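Local coordinates for outer membrane protein TP0453 (Treponema pallidum, PDB 3K8G) that alters membrane permeability at acidic pH and might take part in ligand transport at the outer membrane, at residues 228-231 against 236-239. Residues are numbered along the deposited sequence; the frame is centred on the assembly and turned at random.
Sequences HIHV and LIIE
In the antiparallel hairpin of strands 228-232 and 235-244, H228 pairs with E239 and H230 with I237 as hydrogen-bonded pairs, while I229-I238 and V231-L236 are non-hydrogen-bonded. Strand 228-232 is an outermost strand within this chain; I238 and L236 also bond through their backbones to L204 and L206 on the other flank. The straightest of the four backbone bonds between the two segments runs from E239 N to H228 O (2.8 Å, 175°). On the face of H228, H230, I237 and E239, a diagonal side-chain bond is added: H230 NE2 donates to E239 OE2 at 2.6 Å, the oxygen lying close to the ring plane and the carboxylate turned 30° from it. With chi1 at 54°, H230 has CG between its backbone N and carbonyl carbon, which swings the imidazole across I237, whose CB sits 3.9 Å from the ring centroid in a CH-pi contact. The other face is aliphatic: L236 CD1 touches I229 CG2 (3.7 Å) and V231 CG2, I229 lies alongside I238, and I229 and V231 meet helix 215-225. On the mixed face, the carboxylate bond and I237 CB probably hold the ring's rotation, and the carboxylate would probably stabilise a protonated imidazole.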
ATOM      1  N   HIS A 228      17.053   6.924 -16.408  1.00 34.38           N
ATOM      2  CA  HIS A 228      17.862   5.913 -17.079  1.00 33.03           C
ATOM      3  C   HIS A 228      17.033   4.636 -17.269  1.00 32.76           C
ATOM      4  O   HIS A 228      16.410   4.133 -16.323  1.00 30.19           O
ATOM      5  CB  HIS A 228      19.139   5.650 -16.290  1.00 34.21           C
ATOM      6  CG  HIS A 228      20.074   6.829 -16.250  1.00 42.97           C
ATOM      7  ND1 HIS A 228      21.437   6.696 -16.081  1.00 47.10           N
ATOM      8  CD2 HIS A 228      19.842   8.159 -16.388  1.00 46.90           C
ATOM      9  CE1 HIS A 228      22.000   7.893 -16.095  1.00 48.82           C
ATOM     10  NE2 HIS A 228      21.054   8.798 -16.279  1.00 48.75           N
ATOM     11  N   ILE A 229      17.012   4.126 -18.495  1.00 31.17           N
ATOM     12  CA  ILE A 229      16.187   2.978 -18.832  1.00 30.65           C
ATOM     13  C   ILE A 229      17.036   1.919 -19.490  1.00 31.27           C
ATOM     14  O   ILE A 229      17.863   2.229 -20.349  1.00 31.09           O
ATOM     15  CB  ILE A 229      15.003   3.399 -19.743  1.00 30.14           C
ATOM     16  CG1 ILE A 229      14.098   4.375 -18.982  1.00 33.54           C
ATOM     17  CG2 ILE A 229      14.203   2.178 -20.226  1.00 31.70           C
ATOM     18  CD1 ILE A 229      12.794   4.753 -19.681  1.00 38.33           C
ATOM     19  N   HIS A 230      16.852   0.668 -19.076  1.00 29.92           N
ATOM     20  CA  HIS A 230      17.435  -0.463 -19.812  1.00 30.15           C
ATOM     21  C   HIS A 230      16.581  -1.717 -19.702  1.00 30.48           C
ATOM     22  O   HIS A 230      15.733  -1.828 -18.801  1.00 27.87           O
ATOM     23  CB  HIS A 230      18.856  -0.759 -19.328  1.00 30.47           C
ATOM     24  CG  HIS A 230      18.967  -0.973 -17.851  1.00 28.93           C
ATOM     25  ND1 HIS A 230      19.151  -2.220 -17.295  1.00 33.67           N
ATOM     26  CD2 HIS A 230      18.953  -0.100 -16.819  1.00 30.01           C
ATOM     27  CE1 HIS A 230      19.233  -2.109 -15.981  1.00 30.02           C
ATOM     28  NE2 HIS A 230      19.127  -0.831 -15.668  1.00 32.42           N
ATOM     29  N   VAL A 231      16.819  -2.661 -20.608  1.00 30.16           N
ATOM     30  CA  VAL A 231      16.142  -3.953 -20.584  1.00 31.47           C
ATOM     31  C   VAL A 231      17.113  -4.986 -20.021  1.00 33.23           C
ATOM     32  O   VAL A 231      18.315  -4.941 -20.319  1.00 34.09           O
ATOM     33  CB  VAL A 231      15.623  -4.348 -21.994  1.00 31.55           C
ATOM     34  CG1 VAL A 231      14.995  -5.755 -21.997  1.00 30.05           C
ATOM     35  CG2 VAL A 231      14.599  -3.333 -22.462  1.00 30.37           C
ATOM     36  N   LEU A 236      11.816  -4.549 -18.213  1.00 20.38           N
ATOM     37  CA  LEU A 236      12.157  -3.156 -18.424  1.00 19.45           C
ATOM     38  C   LEU A 236      12.473  -2.521 -17.082  1.00 20.81           C
ATOM     39  O   LEU A 236      11.641  -2.546 -16.173  1.00 19.26           O
ATOM     40  CB  LEU A 236      10.982  -2.436 -19.074  1.00 20.83           C
ATOM     41  CG  LEU A 236      11.268  -0.975 -19.464  1.00 25.83           C
ATOM     42  CD1 LEU A 236      12.238  -0.940 -20.653  1.00 25.35           C
ATOM     43  CD2 LEU A 236       9.969  -0.234 -19.774  1.00 26.32           C
ATOM     44  N   ILE A 237      13.663  -1.934 -16.968  1.00 19.58           N
ATOM     45  CA  ILE A 237      14.102  -1.274 -15.741  1.00 19.47           C
ATOM     46  C   ILE A 237      14.188   0.218 -15.971  1.00 20.08           C
ATOM     47  O   ILE A 237      14.840   0.672 -16.914  1.00 20.65           O
ATOM     48  CB  ILE A 237      15.482  -1.785 -15.293  1.00 21.22           C
ATOM     49  CG1 ILE A 237      15.547  -3.320 -15.361  1.00 21.17           C
ATOM     50  CG2 ILE A 237      15.890  -1.183 -13.914  1.00 21.11           C
ATOM     51  CD1 ILE A 237      14.803  -4.028 -14.257  1.00 25.85           C
ATOM     52  N   ILE A 238      13.506   0.970 -15.121  1.00 17.40           N
ATOM     53  CA  ILE A 238      13.544   2.412 -15.129  1.00 20.17           C
ATOM     54  C   ILE A 238      14.142   2.825 -13.806  1.00 21.12           C
ATOM     55  O   ILE A 238      13.640   2.445 -12.740  1.00 17.29           O
ATOM     56  CB  ILE A 238      12.144   3.020 -15.308  1.00 20.06           C
ATOM     57  CG1 ILE A 238      11.515   2.482 -16.612  1.00 23.09           C
ATOM     58  CG2 ILE A 238      12.228   4.564 -15.292  1.00 22.88           C
ATOM     59  CD1 ILE A 238      10.117   2.975 -16.905  1.00 25.23           C
ATOM     60  N   GLU A 239      15.245   3.570 -13.848  1.00 22.00           N
ATOM     61  CA  GLU A 239      15.764   4.115 -12.599  1.00 25.75           C
ATOM     62  C   GLU A 239      15.925   5.625 -12.612  1.00 26.78           C
ATOM     63  O   GLU A 239      16.222   6.238 -13.646  1.00 27.43           O
ATOM     64  CB  GLU A 239      17.047   3.396 -12.178  1.00 26.96           C
ATOM     65  CG  GLU A 239      17.916   2.942 -13.344  1.00 33.46           C
ATOM     66  CD  GLU A 239      18.813   1.755 -13.004  1.00 39.92           C
ATOM     67  OE1 GLU A 239      19.054   1.488 -11.803  1.00 43.53           O
ATOM     68  OE2 GLU A 239      19.267   1.070 -13.946  1.00 44.40           O
TER